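Local atomic coordinates of DnaJ homolog subfamily C member 3 (Mus musculus, PDB entry 3IEG), a protein that acts in the endoplasmic reticulum unfolded protein response as an Hsp70 co-chaperone, binds misfolded proteins and inhibits the eIF-2-alpha kinase GCN2. Residues 305-317 and 328-342. Sequence-based numbering, arbitrary orientation.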
loop_
_atom_site.group_PDB
_atom_site.type_symbol
_atom_site.label_atom_id
_atom_site.label_comp_id
_atom_site.label_asym_id
_atom_site.label_seq_id
_atom_site.Cartn_x
_atom_site.Cartn_y
_atom_site.Cartn_z
ATOM N N ASN A 305 17.616 10.964 18.685
ATOM C CA ASN A 305 17.097 9.695 19.228
ATOM C C ASN A 305 16.863 9.755 20.740
ATOM O O ASN A 305 17.807 9.672 21.528
ATOM C CB ASN A 305 18.027 8.522 18.874
ATOM C CG ASN A 305 17.435 7.154 19.237
ATOM O OD1 ASN A 305 16.916 6.948 20.334
ATOM N ND2 ASN A 305 17.537 6.211 18.314
ATOM N N VAL A 306 15.598 9.892 21.129
ATOM C CA VAL A 306 15.218 10.061 22.532
ATOM C C VAL A 306 15.691 8.891 23.418
ATOM O O VAL A 306 16.265 9.121 24.490
ATOM C CB VAL A 306 13.689 10.312 22.681
ATOM C CG1 VAL A 306 13.293 10.507 24.142
ATOM C CG2 VAL A 306 13.271 11.526 21.865
ATOM N N ASN A 307 15.462 7.655 22.963
ATOM C CA ASN A 307 15.870 6.445 23.700
ATOM C C ASN A 307 17.369 6.408 24.004
ATOM O O ASN A 307 17.781 6.085 25.124
ATOM C CB ASN A 307 15.476 5.174 22.939
ATOM C CG ASN A 307 13.973 4.983 22.836
ATOM O OD1 ASN A 307 13.214 5.391 23.713
ATOM N ND2 ASN A 307 13.538 4.339 21.757
ATOM N N ALA A 308 18.166 6.746 22.995
ATOM C CA ALA A 308 19.627 6.787 23.100
ATOM C C ALA A 308 20.080 7.877 24.065
ATOM O O ALA A 308 21.031 7.681 24.827
ATOM C CB ALA A 308 20.266 6.988 21.718
ATOM N N LEU A 309 19.396 9.018 24.027
ATOM C CA LEU A 309 19.676 10.107 24.954
ATOM C C LEU A 309 19.421 9.693 26.401
ATOM O O LEU A 309 20.283 9.882 27.262
ATOM C CB LEU A 309 18.866 11.353 24.593
ATOM C CG LEU A 309 19.375 12.073 23.342
ATOM C CD1 LEU A 309 18.358 13.082 22.832
ATOM C CD2 LEU A 309 20.737 12.728 23.599
ATOM N N LYS A 310 18.247 9.115 26.651
ATOM C CA LYS A 310 17.861 8.668 27.990
ATOM C C LYS A 310 18.810 7.601 28.513
ATOM O O LYS A 310 19.209 7.635 29.681
ATOM C CB LYS A 310 16.429 8.117 27.992
ATOM C CG LYS A 310 15.320 9.177 27.929
ATOM C CD LYS A 310 13.982 8.602 27.434
ATOM C CE LYS A 310 13.412 7.560 28.391
ATOM N NZ LYS A 310 12.153 6.988 27.851
ATOM N N ASP A 311 19.169 6.658 27.644
ATOM C CA ASP A 311 20.023 5.549 28.044
ATOM C C ASP A 311 21.464 5.997 28.286
ATOM O O ASP A 311 22.102 5.530 29.244
ATOM C CB ASP A 311 19.926 4.381 27.056
ATOM C CG ASP A 311 18.591 3.660 27.141
ATOM O OD1 ASP A 311 17.933 3.759 28.185
ATOM O OD2 ASP A 311 18.188 2.997 26.170
ATOM N N ARG A 312 21.965 6.906 27.445
ATOM C CA ARG A 312 23.275 7.512 27.697
ATOM C C ARG A 312 23.248 8.323 28.994
ATOM O O ARG A 312 24.167 8.218 29.809
ATOM C CB ARG A 312 23.769 8.374 26.534
ATOM C CG ARG A 312 25.236 8.756 26.699
ATOM C CD ARG A 312 25.854 9.318 25.451
ATOM N NE ARG A 312 25.361 10.665 25.199
ATOM C CZ ARG A 312 25.760 11.445 24.201
ATOM N NH1 ARG A 312 26.671 11.021 23.328
ATOM N NH2 ARG A 312 25.233 12.654 24.078
ATOM N N ALA A 313 22.191 9.111 29.187
ATOM C CA ALA A 313 21.986 9.807 30.443
ATOM C C ALA A 313 22.113 8.827 31.607
ATOM O O ALA A 313 22.998 8.973 32.443
ATOM C CB ALA A 313 20.632 10.499 30.461
ATOM N N GLU A 314 21.255 7.811 31.648
ATOM C CA GLU A 314 21.324 6.824 32.722
ATOM C C GLU A 314 22.747 6.292 32.953
ATOM O O GLU A 314 23.138 6.040 34.091
ATOM C CB GLU A 314 20.333 5.680 32.494
ATOM C CG GLU A 314 18.964 5.898 33.150
ATOM C CD GLU A 314 18.005 4.708 32.960
ATOM O OE1 GLU A 314 18.438 3.544 33.175
ATOM O OE2 GLU A 314 16.817 4.939 32.601
ATOM N N ALA A 315 23.523 6.150 31.882
ATOM C CA ALA A 315 24.899 5.671 32.001
ATOM C C ALA A 315 25.841 6.723 32.595
ATOM O O ALA A 315 26.777 6.374 33.310
ATOM C CB ALA A 315 25.413 5.191 30.670
ATOM N N TYR A 316 25.593 8.000 32.297
ATOM C CA TYR A 316 26.393 9.102 32.852
ATOM C C TYR A 316 26.292 9.204 34.371
ATOM O O TYR A 316 27.266 9.545 35.038
ATOM C CB TYR A 316 26.007 10.441 32.230
ATOM C CG TYR A 316 26.656 10.710 30.898
ATOM C CD1 TYR A 316 25.959 11.374 29.885
ATOM C CD2 TYR A 316 27.967 10.301 30.638
ATOM C CE1 TYR A 316 26.546 11.625 28.660
ATOM C CE2 TYR A 316 28.563 10.547 29.402
ATOM C CZ TYR A 316 27.843 11.209 28.426
ATOM O OH TYR A 316 28.424 11.456 27.207
ATOM N N LEU A 317 25.102 8.907 34.891
ATOM C CA LEU A 317 24.817 8.949 36.322
ATOM C C LEU A 317 25.589 7.900 37.132
ATOM O O LEU A 317 26.026 8.181 38.253
ATOM C CB LEU A 317 23.310 8.791 36.573
ATOM C CG LEU A 317 22.360 9.903 36.121
ATOM C CD1 LEU A 317 20.910 9.456 36.288
ATOM C CD2 LEU A 317 22.615 11.188 36.894
ATOM N N ASP A 328 21.946 15.647 28.381
ATOM C CA ASP A 328 21.302 14.658 27.514
ATOM C C ASP A 328 19.786 14.554 27.733
ATOM O O ASP A 328 19.047 14.365 26.772
ATOM C CB ASP A 328 21.982 13.282 27.625
ATOM C CG ASP A 328 23.107 13.085 26.598
ATOM O OD1 ASP A 328 23.298 13.943 25.710
ATOM O OD2 ASP A 328 23.801 12.054 26.671
ATOM N N TYR A 329 19.321 14.682 28.978
ATOM C CA TYR A 329 17.872 14.704 29.256
ATOM C C TYR A 329 17.206 15.945 28.654
ATOM O O TYR A 329 16.119 15.858 28.086
ATOM C CB TYR A 329 17.555 14.612 30.761
ATOM C CG TYR A 329 17.472 13.202 31.327
ATOM C CD1 TYR A 329 18.343 12.785 32.331
ATOM C CD2 TYR A 329 16.521 12.291 30.870
ATOM C CE1 TYR A 329 18.275 11.492 32.860
ATOM C CE2 TYR A 329 16.449 10.989 31.392
ATOM C CZ TYR A 329 17.329 10.600 32.385
ATOM O OH TYR A 329 17.275 9.330 32.909
ATOM N N GLU A 330 17.872 17.091 28.776
ATOM C CA GLU A 330 17.381 18.345 28.209
ATOM C C GLU A 330 17.212 18.294 26.689
ATOM O O GLU A 330 16.238 18.826 26.153
ATOM C CB GLU A 330 18.289 19.512 28.619
ATOM C CG GLU A 330 17.929 20.109 29.981
ATOM C CD GLU A 330 19.087 20.828 30.659
ATOM O OE1 GLU A 330 20.160 20.987 30.032
ATOM O OE2 GLU A 330 18.919 21.240 31.829
ATOM N N ALA A 331 18.157 17.650 26.009
ATOM C CA ALA A 331 18.079 17.442 24.565
ATOM C C ALA A 331 16.887 16.553 24.190
ATOM O O ALA A 331 16.196 16.813 23.200
ATOM C CB ALA A 331 19.387 16.850 24.036
ATOM N N ALA A 332 16.649 15.514 24.990
ATOM C CA ALA A 332 15.531 14.612 24.770
ATOM C C ALA A 332 14.210 15.317 25.039
ATOM O O ALA A 332 13.256 15.157 24.279
ATOM C CB ALA A 332 15.664 13.380 25.640
ATOM N N GLN A 333 14.171 16.109 26.112
ATOM C CA GLN A 333 12.956 16.809 26.536
ATOM C C GLN A 333 12.551 17.891 25.539
ATOM O O GLN A 333 11.370 18.221 25.420
ATOM C CB GLN A 333 13.147 17.433 27.921
ATOM C CG GLN A 333 11.843 17.824 28.628
ATOM C CD GLN A 333 12.064 18.590 29.934
ATOM O OE1 GLN A 333 12.969 19.425 30.045
ATOM N NE2 GLN A 333 11.223 18.315 30.923
ATOM N N GLU A 334 13.535 18.424 24.820
ATOM C CA GLU A 334 13.324 19.556 23.929
ATOM C C GLU A 334 12.105 19.407 23.017
ATOM O O GLU A 334 11.306 20.341 22.907
ATOM C CB GLU A 334 14.579 19.844 23.108
ATOM C CG GLU A 334 14.575 21.231 22.495
ATOM C CD GLU A 334 15.864 21.563 21.774
ATOM O OE1 GLU A 334 16.245 20.819 20.843
ATOM O OE2 GLU A 334 16.495 22.583 22.130
ATOM N N HIS A 335 11.960 18.250 22.372
ATOM C CA HIS A 335 10.796 17.998 21.507
ATOM C C HIS A 335 9.692 17.182 22.186
ATOM O O HIS A 335 8.618 16.995 21.615
ATOM C CB HIS A 335 11.209 17.353 20.175
ATOM C CG HIS A 335 11.514 18.345 19.093
ATOM N ND1 HIS A 335 12.799 18.755 18.795
ATOM C CD2 HIS A 335 10.699 19.015 18.242
ATOM C CE1 HIS A 335 12.761 19.631 17.805
ATOM N NE2 HIS A 335 11.500 19.806 17.452
ATOM N N ASN A 336 9.956 16.715 23.402
ATOM C CA ASN A 336 8.995 15.904 24.138
ATOM C C ASN A 336 8.616 16.555 25.463
ATOM O O ASN A 336 8.758 15.958 26.537
ATOM C CB ASN A 336 9.535 14.490 24.342
ATOM C CG ASN A 336 9.885 13.809 23.037
ATOM O OD1 ASN A 336 10.796 14.231 22.321
ATOM N ND2 ASN A 336 9.165 12.746 22.721
ATOM N N GLU A 337 8.116 17.784 25.356
ATOM C CA GLU A 337 7.771 18.645 26.494
ATOM C C GLU A 337 6.994 17.957 27.618
ATOM O O GLU A 337 7.247 18.199 28.803
ATOM C CB GLU A 337 6.977 19.863 25.998
ATOM C CG GLU A 337 7.774 20.816 25.117
ATOM C CD GLU A 337 8.910 21.493 25.871
ATOM O OE1 GLU A 337 8.623 22.246 26.830
ATOM O OE2 GLU A 337 10.087 21.274 25.504
ATOM N N ASN A 338 6.056 17.097 27.235
ATOM C CA ASN A 338 5.098 16.530 28.175
ATOM C C ASN A 338 5.457 15.139 28.680
ATOM O O ASN A 338 4.862 14.665 29.654
ATOM C CB ASN A 338 3.689 16.523 27.560
ATOM C CG ASN A 338 3.606 15.698 26.280
ATOM O OD1 ASN A 338 4.629 15.303 25.704
ATOM N ND2 ASN A 338 2.381 15.437 25.825
ATOM N N ASP A 339 6.421 14.491 28.025
ATOM C CA ASP A 339 6.799 13.127 28.391
ATOM C C ASP A 339 7.191 13.050 29.854
ATOM O O ASP A 339 8.181 13.645 30.283
ATOM C CB ASP A 339 7.928 12.577 27.513
ATOM C CG ASP A 339 8.355 11.162 27.923
ATOM O OD1 ASP A 339 9.428 10.707 27.472
ATOM O OD2 ASP A 339 7.625 10.499 28.695
ATOM N N GLN A 340 6.395 12.298 30.602
ATOM C CA GLN A 340 6.572 12.136 32.036
ATOM C C GLN A 340 7.862 11.392 32.381
ATOM O O GLN A 340 8.451 11.620 33.439
ATOM C CB GLN A 340 5.367 11.397 32.624
ATOM C CG GLN A 340 5.310 11.384 34.149
ATOM C CD GLN A 340 4.485 10.232 34.695
ATOM O OE1 GLN A 340 4.983 9.420 35.477
ATOM N NE2 GLN A 340 3.224 10.147 34.275
ATOM N N GLN A 341 8.299 10.506 31.489
ATOM C CA GLN A 341 9.464 9.674 31.765
ATOM C C GLN A 341 10.766 10.466 31.703
ATOM O O GLN A 341 11.640 10.266 32.537
ATOM C CB GLN A 341 9.518 8.464 30.839
ATOM C CG GLN A 341 10.094 7.225 31.510
ATOM C CD GLN A 341 10.104 6.016 30.597
ATOM O OE1 GLN A 341 9.107 5.710 29.939
ATOM N NE2 GLN A 341 11.237 5.320 30.550
ATOM N N ILE A 342 10.891 11.366 30.731
ATOM C CA ILE A 342 12.053 12.247 30.656
ATOM C C ILE A 342 12.143 13.110 31.916
ATOM O O ILE A 342 13.176 13.126 32.585
ATOM C CB ILE A 342 12.040 13.127 29.394
ATOM C CG1 ILE A 342 12.191 12.260 28.140
ATOM C CG2 ILE A 342 13.155 14.154 29.456
ATOM C CD1 ILE A 342 12.043 13.011 26.830
#
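R312 and D328 form a salt bridge between the two antiparallel helices of the ninth tetratricopeptide repeat, a helical hairpin whose axes, taken over 306-317 and 328-333, cross at -161° and approach to 8.5 Å. The guanidinium grips the carboxylate side-on: R312 NE donates to D328 OD2 (2.6 Å) and R312 NH2 to D328 OD1 (2.8 Å), each oxygen using its syn lone pair, with the two planes 8° apart. D328, itself buried, is also the knob in a hole made by L309, R312, A313 and Y316, and the carboxylate charge is met by R312. A lysine in place of R312 would probably lose this flat two-pronged grip and leave one D328 oxygen without its mate.

Beside the salt bridge, A313 CB lies over one face of the Y329 ring, 3.8 Å from its centroid, a CH-pi contact. L309 CD1 packs on A332 CB at 3.9 Å. V306, at the start of its helix, also meets helix 340-357: CG1, anti to the backbone N (chi1 -179°), touches A332 CB and I342 CD1. Outside the pair, S296 OG of the preceding helix 288-301 takes the R312 NH1 hydrogen bond, a second partner that probably helps hold the guanidinium, while N305 OD1 caps helix 306-318 by accepting from A308 N at 2.9 Å.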